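Local coordinates for CT296 (Chlamydia trachomatis, PDB 3QH6), which is of unknown function but resembles Fe(II) 2-oxoglutarate-dependent enzymes in structure, at residues 32-36 with 115-119; 92-98 with 144-150; 101-107 with 128-134. All coordinates share one frame; numbering follows the deposited sequence. Where two conformers were deposited one is given.

Interaction 1: residues 32-36 with 115-119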
loop_
_atom_site.group_PDB
_atom_site.type_symbol
_atom_site.label_atom_id
_atom_site.label_comp_id
_atom_site.label_asym_id
_atom_site.label_seq_id
_atom_site.Cartn_x
_atom_site.Cartn_y
_atom_site.Cartn_z
ATOM N N CYS A 32 -10.946 -1.554 3.149
ATOM C CA CYS A 32 -9.929 -2.603 3.340
ATOM C C CYS A 32 -10.515 -3.960 3.738
ATOM O O CYS A 32 -10.149 -4.974 3.162
ATOM C CB CYS A 32 -8.864 -2.181 4.346
ATOM S SG CYS A 32 -7.941 -0.779 3.778
ATOM N N LYS A 33 -11.409 -3.987 4.722
ATOM C CA LYS A 33 -12.060 -5.241 5.137
ATOM C C LYS A 33 -12.895 -5.887 4.024
ATOM O O LYS A 33 -12.940 -7.116 3.908
ATOM C CB LYS A 33 -12.985 -4.995 6.336
ATOM C CG LYS A 33 -12.328 -4.300 7.513
ATOM C CD LYS A 33 -11.224 -5.140 8.141
ATOM C CE LYS A 33 -10.832 -4.584 9.501
ATOM N NZ LYS A 33 -11.935 -4.713 10.480
ATOM N N GLN A 34 -13.576 -5.072 3.222
ATOM C CA GLN A 34 -14.353 -5.596 2.108
ATOM C C GLN A 34 -13.429 -6.300 1.114
ATOM O O GLN A 34 -13.683 -7.429 0.728
ATOM C CB GLN A 34 -15.170 -4.488 1.421
ATOM N N LEU A 35 -12.344 -5.639 0.720
ATOM C CA LEU A 35 -11.321 -6.259 -0.136
ATOM C C LEU A 35 -10.797 -7.582 0.459
ATOM O O LEU A 35 -10.753 -8.600 -0.218
ATOM C CB LEU A 35 -10.141 -5.283 -0.336
ATOM C CG LEU A 35 -9.029 -5.730 -1.293
ATOM C CD1 LEU A 35 -9.602 -6.011 -2.673
ATOM C CD2 LEU A 35 -7.914 -4.719 -1.409
ATOM N N GLU A 36 -10.408 -7.567 1.731
ATOM C CA GLU A 36 -9.927 -8.773 2.371
ATOM C C GLU A 36 -10.956 -9.928 2.327
ATOM O O GLU A 36 -10.583 -11.099 2.146
ATOM C CB GLU A 36 -9.502 -8.509 3.816
ATOM C CG GLU A 36 -8.646 -9.690 4.313
ATOM C CD GLU A 36 -8.474 -9.748 5.813
ATOM O OE1 GLU A 36 -7.311 -9.968 6.247
ATOM O OE2 GLU A 36 -9.495 -9.590 6.544
ATOM N N LEU A 115 -0.314 -1.871 2.321
ATOM C CA LEU A 115 -1.554 -1.434 2.954
ATOM C C LEU A 115 -2.094 -2.548 3.824
ATOM O O LEU A 115 -2.324 -3.642 3.347
ATOM C CB LEU A 115 -2.545 -1.068 1.863
ATOM C CG LEU A 115 -3.907 -0.521 2.262
ATOM C CD1 LEU A 115 -3.825 0.800 3.038
ATOM C CD2 LEU A 115 -4.655 -0.328 0.986
ATOM N N CYS A 116 -2.268 -2.292 5.110
ATOM C CA CYS A 116 -2.774 -3.338 6.001
ATOM C C CYS A 116 -4.317 -3.448 5.839
ATOM O O CYS A 116 -5.014 -2.418 5.801
ATOM C CB CYS A 116 -2.349 -3.054 7.434
ATOM S SG CYS A 116 -2.948 -4.297 8.587
ATOM N N LEU A 117 -4.834 -4.678 5.697
ATOM C CA LEU A 117 -6.239 -4.905 5.316
ATOM C C LEU A 117 -7.132 -5.235 6.512
ATOM O O LEU A 117 -8.348 -5.065 6.435
ATOM C CB LEU A 117 -6.375 -6.037 4.267
ATOM C CG LEU A 117 -5.773 -5.776 2.881
ATOM C CD1 LEU A 117 -6.095 -6.923 1.935
ATOM C CD2 LEU A 117 -6.271 -4.450 2.297
ATOM N N SER A 118 -6.543 -5.727 7.601
ATOM C CA SER A 118 -7.340 -6.191 8.726
ATOM C C SER A 118 -6.630 -6.050 10.071
ATOM O O SER A 118 -5.424 -5.768 10.141
ATOM C CB SER A 118 -7.732 -7.655 8.511
ATOM O OG SER A 118 -6.597 -8.498 8.613
ATOM N N GLY A 119 -7.402 -6.250 11.139
ATOM C CA GLY A 119 -6.872 -6.215 12.485
ATOM C C GLY A 119 -6.785 -4.793 12.997
ATOM O O GLY A 119 -7.343 -3.879 12.401
#

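Interaction 2: residues 92-98 with 144-150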
loop_
_atom_site.group_PDB
_atom_site.type_symbol
_atom_site.label_atom_id
_atom_site.label_comp_id
_atom_site.label_asym_id
_atom_site.label_seq_id
_atom_site.Cartn_x
_atom_site.Cartn_y
_atom_site.Cartn_z
ATOM N N LEU A 92 -0.051 1.374 -10.917
ATOM C CA LEU A 92 0.061 0.051 -10.319
ATOM C C LEU A 92 0.461 -0.961 -11.385
ATOM O O LEU A 92 -0.205 -1.052 -12.412
ATOM C CB LEU A 92 -1.284 -0.345 -9.691
ATOM C CG LEU A 92 -1.300 -1.702 -8.998
ATOM C CD1 LEU A 92 -0.514 -1.654 -7.722
ATOM C CD2 LEU A 92 -2.754 -2.151 -8.698
ATOM N N VAL A 93 1.535 -1.725 -11.147
ATOM C CA VAL A 93 2.019 -2.711 -12.122
ATOM C C VAL A 93 1.990 -4.140 -11.556
ATOM O O VAL A 93 1.873 -5.104 -12.310
ATOM C CB VAL A 93 3.448 -2.369 -12.640
ATOM C CG1 VAL A 93 3.402 -1.078 -13.469
ATOM C CG2 VAL A 93 4.496 -2.269 -11.469
ATOM N N ARG A 94 2.107 -4.284 -10.241
ATOM C CA ARG A 94 2.129 -5.618 -9.631
ATOM C C ARG A 94 1.555 -5.518 -8.243
ATOM O O ARG A 94 1.607 -4.446 -7.637
ATOM C CB ARG A 94 3.581 -6.131 -9.515
ATOM C CG ARG A 94 4.214 -6.484 -10.866
ATOM C CD ARG A 94 5.675 -6.984 -10.674
ATOM N NE ARG A 94 6.564 -5.913 -10.244
ATOM C CZ ARG A 94 7.049 -4.980 -11.059
ATOM N NH1 ARG A 94 6.704 -4.984 -12.337
ATOM N NH2 ARG A 94 7.867 -4.033 -10.605
ATOM N N ASP A 95 1.024 -6.616 -7.711
ATOM C CA ASP A 95 0.647 -6.610 -6.302
ATOM C C ASP A 95 0.791 -8.008 -5.679
ATOM O O ASP A 95 1.007 -8.987 -6.378
ATOM C CB ASP A 95 -0.759 -6.032 -6.140
ATOM C CG ASP A 95 -1.829 -7.004 -6.499
ATOM O OD1 ASP A 95 -1.763 -8.158 -6.022
ATOM O OD2 ASP A 95 -2.730 -6.608 -7.260
ATOM N N LEU A 96 0.716 -8.102 -4.361
ATOM C CA LEU A 96 0.789 -9.413 -3.719
ATOM C C LEU A 96 0.003 -9.330 -2.433
ATOM O O LEU A 96 0.222 -8.433 -1.622
ATOM C CB LEU A 96 2.248 -9.796 -3.410
ATOM C CG LEU A 96 2.510 -11.153 -2.734
ATOM C CD1 LEU A 96 2.216 -12.333 -3.644
ATOM C CD2 LEU A 96 3.950 -11.257 -2.233
ATOM N N TRP A 97 -0.903 -10.267 -2.224
ATOM C CA TRP A 97 -1.644 -10.307 -0.973
ATOM C C TRP A 97 -0.863 -11.185 -0.009
ATOM O O TRP A 97 -0.633 -12.346 -0.294
ATOM C CB TRP A 97 -3.007 -10.920 -1.255
ATOM C CG TRP A 97 -3.859 -11.054 -0.035
ATOM C CD1 TRP A 97 -3.961 -10.181 0.990
ATOM C CD2 TRP A 97 -4.747 -12.140 0.254
ATOM N NE1 TRP A 97 -4.879 -10.659 1.926
ATOM C CE2 TRP A 97 -5.364 -11.862 1.487
ATOM C CE3 TRP A 97 -5.072 -13.327 -0.414
ATOM C CZ2 TRP A 97 -6.283 -12.727 2.070
ATOM C CZ3 TRP A 97 -5.978 -14.184 0.164
ATOM C CH2 TRP A 97 -6.578 -13.878 1.401
ATOM N N VAL A 98 -0.427 -10.640 1.121
ATOM C CA VAL A 98 0.509 -11.380 1.984
ATOM C C VAL A 98 -0.085 -11.591 3.382
ATOM O O VAL A 98 -0.816 -10.734 3.897
ATOM C CB VAL A 98 1.872 -10.665 2.117
ATOM C CG1 VAL A 98 2.599 -10.599 0.764
ATOM C CG2 VAL A 98 1.699 -9.287 2.683
ATOM N N THR A 144 -3.850 -9.608 7.448
ATOM C CA THR A 144 -3.148 -9.643 6.176
ATOM C C THR A 144 -2.909 -8.239 5.628
ATOM O O THR A 144 -3.380 -7.242 6.167
ATOM C CB THR A 144 -3.919 -10.464 5.098
ATOM O OG1 THR A 144 -5.079 -9.734 4.670
ATOM C CG2 THR A 144 -4.328 -11.835 5.628
ATOM N N ALA A 145 -2.161 -8.170 4.541
ATOM C CA ALA A 145 -1.833 -6.901 3.944
ATOM C C ALA A 145 -1.681 -7.116 2.457
ATOM O O ALA A 145 -1.599 -8.256 1.983
ATOM C CB ALA A 145 -0.541 -6.349 4.554
ATOM N N ILE A 146 -1.660 -6.025 1.709
ATOM C CA ILE A 146 -1.414 -6.132 0.275
ATOM C C ILE A 146 -0.280 -5.180 -0.086
ATOM O O ILE A 146 -0.246 -4.037 0.372
ATOM C CB ILE A 146 -2.704 -5.881 -0.574
ATOM C CG1 ILE A 146 -2.441 -6.150 -2.067
ATOM C CG2 ILE A 146 -3.303 -4.449 -0.376
ATOM C CD1 ILE A 146 -3.731 -6.125 -2.872
ATOM N N ILE A 147 0.717 -5.692 -0.812
ATOM C CA ILE A 147 1.801 -4.851 -1.256
ATOM C C ILE A 147 1.501 -4.446 -2.685
ATOM O O ILE A 147 1.129 -5.274 -3.511
ATOM C CB ILE A 147 3.187 -5.554 -1.148
ATOM C CG1 ILE A 147 4.278 -4.597 -1.619
ATOM C CG2 ILE A 147 3.227 -6.873 -1.925
ATOM C CD1 ILE A 147 4.748 -3.647 -0.504
ATOM N N LEU A 148 1.635 -3.156 -2.949
ATOM C CA LEU A 148 1.266 -2.569 -4.230
ATOM C C LEU A 148 2.533 -2.001 -4.817
ATOM O O LEU A 148 3.209 -1.238 -4.147
ATOM C CB LEU A 148 0.280 -1.416 -3.988
ATOM C CG LEU A 148 -1.022 -1.840 -3.287
ATOM C CD1 LEU A 148 -1.791 -0.605 -2.821
ATOM C CD2 LEU A 148 -1.854 -2.695 -4.227
ATOM N N ARG A 149 2.858 -2.359 -6.053
ATOM C CA ARG A 149 4.077 -1.888 -6.666
ATOM C C ARG A 149 3.756 -0.836 -7.705
ATOM O O ARG A 149 3.031 -1.114 -8.655
ATOM C CB ARG A 149 4.815 -3.061 -7.346
ATOM C CG ARG A 149 4.986 -4.311 -6.491
ATOM C CD ARG A 149 5.847 -4.026 -5.247
ATOM N NE ARG A 149 6.219 -5.292 -4.613
ATOM C CZ ARG A 149 7.114 -5.422 -3.653
ATOM N NH1 ARG A 149 7.753 -4.353 -3.206
ATOM N NH2 ARG A 149 7.390 -6.636 -3.158
ATOM N N PHE A 150 4.398 0.331 -7.623
ATOM C CA PHE A 150 4.065 1.410 -8.568
ATOM C C PHE A 150 5.255 1.752 -9.436
ATOM O O PHE A 150 6.349 1.905 -8.924
ATOM C CB PHE A 150 3.610 2.684 -7.823
ATOM C CG PHE A 150 2.308 2.525 -7.101
ATOM C CD1 PHE A 150 1.101 2.774 -7.745
ATOM C CD2 PHE A 150 2.272 2.074 -5.792
ATOM C CE1 PHE A 150 -0.136 2.594 -7.064
ATOM C CE2 PHE A 150 1.053 1.909 -5.133
ATOM C CZ PHE A 150 -0.134 2.161 -5.769
#

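Interaction 3: residues 101-107 with 128-134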
loop_
_atom_site.group_PDB
_atom_site.type_symbol
_atom_site.label_atom_id
_atom_site.label_comp_id
_atom_site.label_asym_id
_atom_site.label_seq_id
_atom_site.Cartn_x
_atom_site.Cartn_y
_atom_site.Cartn_z
ATOM N N GLN A 101 5.119 -10.630 6.771
ATOM C CA GLN A 101 5.944 -9.598 6.140
ATOM C C GLN A 101 7.137 -10.194 5.395
ATOM O O GLN A 101 7.688 -9.556 4.501
ATOM C CB GLN A 101 6.402 -8.523 7.132
ATOM C CG GLN A 101 7.532 -8.896 8.053
ATOM C CD GLN A 101 8.163 -7.661 8.678
ATOM O OE1 GLN A 101 7.506 -6.922 9.413
ATOM N NE2 GLN A 101 9.430 -7.410 8.355
ATOM N N GLU A 102 7.513 -11.422 5.753
ATOM C CA GLU A 102 8.636 -12.099 5.137
ATOM C C GLU A 102 8.359 -12.399 3.668
ATOM O O GLU A 102 9.273 -12.730 2.899
ATOM C CB GLU A 102 8.916 -13.409 5.882
ATOM C CG GLU A 102 9.527 -13.225 7.276
ATOM C CD GLU A 102 8.507 -12.808 8.342
ATOM O OE1 GLU A 102 7.285 -12.988 8.130
ATOM O OE2 GLU A 102 8.933 -12.295 9.400
ATOM N N GLU A 103 7.092 -12.280 3.281
ATOM C CA GLU A 103 6.661 -12.632 1.927
ATOM C C GLU A 103 6.903 -11.461 0.976
ATOM O O GLU A 103 6.860 -11.595 -0.254
ATOM C CB GLU A 103 5.183 -13.057 1.960
ATOM C CG GLU A 103 4.991 -14.450 2.587
ATOM C CD GLU A 103 3.539 -14.817 2.835
ATOM O OE1 GLU A 103 2.682 -13.908 2.903
ATOM O OE2 GLU A 103 3.257 -16.028 2.966
ATOM N N ILE A 104 7.202 -10.311 1.554
ATOM C CA ILE A 104 7.432 -9.096 0.786
ATOM C C ILE A 104 8.881 -9.067 0.367
ATOM O O ILE A 104 9.756 -8.702 1.163
ATOM C CB ILE A 104 7.168 -7.850 1.658
ATOM C CG1 ILE A 104 5.773 -7.925 2.276
ATOM C CG2 ILE A 104 7.365 -6.568 0.844
ATOM C CD1 ILE A 104 5.487 -6.783 3.240
ATOM N N LEU A 105 9.163 -9.449 -0.870
ATOM C CA LEU A 105 10.573 -9.544 -1.290
ATOM C C LEU A 105 10.984 -8.296 -2.062
ATOM O O LEU A 105 10.154 -7.444 -2.326
ATOM C CB LEU A 105 10.768 -10.782 -2.165
ATOM C CG LEU A 105 10.155 -12.020 -1.532
ATOM C CD1 LEU A 105 10.155 -13.207 -2.493
ATOM C CD2 LEU A 105 10.933 -12.316 -0.283
ATOM N N PHE A 106 12.257 -8.186 -2.436
ATOM C CA PHE A 106 12.713 -7.024 -3.195
ATOM C C PHE A 106 11.979 -6.857 -4.540
ATOM O O PHE A 106 11.778 -7.819 -5.285
ATOM C CB PHE A 106 14.249 -7.115 -3.447
ATOM C CG PHE A 106 14.794 -5.954 -4.257
ATOM C CD1 PHE A 106 14.972 -4.719 -3.671
ATOM C CD2 PHE A 106 15.139 -6.099 -5.592
ATOM C CE1 PHE A 106 15.459 -3.647 -4.401
ATOM C CE2 PHE A 106 15.635 -5.027 -6.315
ATOM C CZ PHE A 106 15.793 -3.789 -5.699
ATOM N N ASP A 107 11.622 -5.613 -4.857
ATOM C CA ASP A 107 11.070 -5.254 -6.158
ATOM C C ASP A 107 11.687 -3.913 -6.509
ATOM O O ASP A 107 11.811 -3.042 -5.651
ATOM C CB ASP A 107 9.525 -5.147 -6.060
ATOM C CG ASP A 107 8.852 -4.920 -7.407
ATOM O OD1 ASP A 107 9.043 -3.837 -7.990
ATOM O OD2 ASP A 107 8.068 -5.793 -7.854
ATOM N N PHE A 128 7.339 3.026 0.561
ATOM C CA PHE A 128 8.768 2.795 0.705
ATOM C C PHE A 128 9.366 2.438 -0.640
ATOM O O PHE A 128 8.648 2.075 -1.562
ATOM C CB PHE A 128 9.042 1.636 1.696
ATOM C CG PHE A 128 8.537 0.263 1.220
ATOM C CD1 PHE A 128 9.409 -0.652 0.631
ATOM C CD2 PHE A 128 7.201 -0.107 1.394
ATOM C CE1 PHE A 128 8.956 -1.896 0.208
ATOM C CE2 PHE A 128 6.730 -1.344 0.967
ATOM C CZ PHE A 128 7.611 -2.245 0.371
ATOM N N SER A 129 10.692 2.492 -0.763
ATOM C CA SER A 129 11.279 1.949 -1.969
ATOM C C SER A 129 12.339 0.938 -1.609
ATOM O O SER A 129 12.845 0.936 -0.513
ATOM C CB SER A 129 11.801 3.054 -2.903
ATOM O OG SER A 129 13.090 3.471 -2.570
ATOM N N GLY A 130 12.653 0.059 -2.539
ATOM C CA GLY A 130 13.616 -1.006 -2.252
ATOM C C GLY A 130 13.058 -2.095 -1.346
ATOM O O GLY A 130 11.875 -2.391 -1.371
ATOM N N GLU A 131 13.915 -2.708 -0.545
ATOM C CA GLU A 131 13.495 -3.799 0.364
ATOM C C GLU A 131 12.537 -3.289 1.451
ATOM O O GLU A 131 12.649 -2.150 1.901
ATOM C CB GLU A 131 14.738 -4.423 1.022
ATOM C CG GLU A 131 15.774 -4.893 -0.038
ATOM C CD GLU A 131 16.252 -6.310 0.186
ATOM O OE1 GLU A 131 16.114 -6.807 1.326
ATOM O OE2 GLU A 131 16.771 -6.922 -0.779
ATOM N N TYR A 132 11.620 -4.145 1.881
ATOM C CA TYR A 132 10.708 -3.795 2.961
ATOM C C TYR A 132 11.516 -3.427 4.206
ATOM O O TYR A 132 12.426 -4.178 4.603
ATOM C CB TYR A 132 9.761 -4.969 3.260
ATOM C CG TYR A 132 8.651 -4.600 4.211
ATOM C CD1 TYR A 132 7.610 -3.780 3.784
ATOM C CD2 TYR A 132 8.626 -5.080 5.519
ATOM C CE1 TYR A 132 6.596 -3.436 4.630
ATOM C CE2 TYR A 132 7.604 -4.730 6.381
ATOM C CZ TYR A 132 6.595 -3.904 5.923
ATOM O OH TYR A 132 5.558 -3.537 6.735
ATOM N N PRO A 133 11.201 -2.270 4.825
ATOM C CA PRO A 133 11.995 -1.809 5.977
ATOM C C PRO A 133 11.660 -2.533 7.254
ATOM O O PRO A 133 10.486 -2.679 7.623
ATOM C CB PRO A 133 11.617 -0.325 6.090
ATOM C CG PRO A 133 10.313 -0.224 5.495
ATOM C CD PRO A 133 10.261 -1.230 4.376
ATOM N N GLN A 134 12.709 -2.958 7.948
ATOM C CA GLN A 134 12.562 -3.699 9.187
ATOM C C GLN A 134 12.307 -2.751 10.355
ATOM O O GLN A 134 12.812 -1.622 10.388
ATOM C CB GLN A 134 13.809 -4.561 9.428
ATOM C CG GLN A 134 14.048 -5.604 8.333
ATOM C CD GLN A 134 12.874 -6.561 8.162
ATOM O OE1 GLN A 134 12.180 -6.550 7.138
ATOM N NE2 GLN A 134 12.650 -7.395 9.166
HETATM O O HOH W 1 11.743 -6.632 0.483
HETATM O O HOH W 2 10.300 -4.616 -1.635
HETATM O O HOH W 3 11.557 -0.442 -5.062
#

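Interaction 1: residues 32-36 with 115-119
Leu-117 is the residue of 115-119 that presses most fully on the helical turn 32-36. Its CD2 methyl reaches CB of Cys-32 at 4.0 Å and CD2 of Leu-35 at 4.1 Å, while its CB lies 4.0 Å from CB of Glu-36, so three successive inward-facing positions of the helix close round one leucine. The thiol of Cys-32 extends past it, SG lying 4.3 Å from CG of Leu-115. Lys-33 starts out pointing away, but a bend at chi2 (-64°) brings its aliphatic chain back: CD comes within 3.3 Å of the carbonyl O of Leu-117, and CE rests beside CA of Ser-118. That carbonyl oxygen is buried here among carbon atoms, with no polar partner in the model.

The polar end of the contact is Glu-36. With CG anti to the backbone N (chi1 -164°) and an extended chain beyond, its carboxylate arrives over Ser-118, whose OG donates to OE1 at 2.9 Å. The donor meets OE1 on the syn side but 35° out of the carboxylate plane, and CB of Ser-118 lies 3.3 Å from both carboxylate oxygens. OE1 is also hydrogen-bonded to OG1 of Thr-144, and the serine OG to the Thr-144 backbone N, so serine, threonine and glutamate fix one another's positions.

Helix 29-42 thus packs against the end of strand 111-116 and the loop that leaves it. Helix 66-75 adds Val-68 and Ile-71 against Leu-35, and Ile-146 of the adjacent strand 145-151 touches both Leu-115 and Leu-117.

Interaction 2: residues 92-98 with 144-150
The indole of Trp-97 meets Thr-144 with its edge: NE1 donates to OG1 at 2.9 Å, with an N-H...O angle of 158° and the acceptor close to the ring plane. Beside it on the same edge, CD1 lies 3.2 Å from the carbonyl O of Ala-145. The threonine hydroxyl, shared with Glu-36, makes the indole part of a longer polar chain. At the other end of the pair, CD1 of Leu-92 sits over one face of the Phe-150 ring, offset toward its rim, and touches CB of Leu-148. In the modelled conformer of Ile-147, CG1 lies over the centre of one face of the Arg-149 guanidinium, 3.5 Å above the plane; Ser-112 and the Leu-105 carbonyl hold NH1 and NH2 of this arginine. The Arg-94 guanidinium carries CG2 of Val-93 on a face and pairs with Asp-107.

Between these groups the backbones run antiparallel. Leu-96 and Ile-147 exchange two hydrogen bonds, as do Val-98 and Ala-145. Asp-95 turns to the face shared with Trp-97, Ile-146 and Leu-148, where its carboxylate takes bonds from His-62 and the Val-61 backbone.

The regular pairing slips by one residue between Leu-92 and Arg-94. Val-93 N donates to Arg-149 O at 3.0 Å, almost straight (171°), and Arg-149 N to Arg-94 O. The result is a beta bulge at Val-93, in the strand that forms one edge of the chain's five-stranded antiparallel sheet, an arrangement consistent with the double-stranded beta-helix (cupin) fold of Fe(II) 2-oxoglutarate-dependent enzymes.

Interaction 3: residues 101-107 with 128-134
Ile-104 reaches across to Tyr-132 from its first side-chain atom onward. Its CB lies 4.2 Å from CB of the tyrosine, and CG2, anti to the backbone N, fits against that same CB at 3.8 Å while also nearing CZ of Phe-128. The other branch runs through CG1 to the CD1 methyl, which rests over the centre of the tyrosine ring: a CH-pi contact 3.8 Å from the centroid and only 14° off the ring normal. The phenol hydroxyl beyond is bonded to the carbonyl O of Phe-137. Gln-101 comes to the ring's edge instead, its amide plane nearly perpendicular (87°) to the ring.

Farther along, Phe-106 crosses Glu-131 at about a right angle. CD1 of its ring lies 3.7 Å from CG of the glutamate, and CE1 is 3.9 Å from CA of Gly-130.

The backbones are joined through three waters. One donates to Ile-104 O and accepts from Tyr-132 N, another donates to both Leu-105 O and Gly-130 O, and a third, donating to Asp-107 O, accepts from Gly-130 N at 2.8 Å.

The two loops therefore meet through an apolar core at Ile-104 and Tyr-132, flanked by water: two waters relay a carbonyl to an N-H across the gap, and the one between Leu-105 and Gly-130 bridges two acceptors that could not pair directly.

How the interactions relate
Interactions 1 and 2 lie 12 Å apart between centres and share one antiparallel sheet, in which strands 111-116 and 145-151 are neighbours and 91-98 is an outermost strand. A polar bridge and backbone pairing between those neighbours join them. Interaction 3, 11 Å from interaction 2, is nested along the chain between that interaction's two strands and tied to them by a salt bridge and a hydrogen bond. The segments of interaction 1 alternate along the chain with those of interactions 2 and 3. Interactions 1 and 3 do not touch, their centres 19 Å apart. The strand pair of interaction 2 thus connects a helix-packed end of the sheet with a water-bridged loop region.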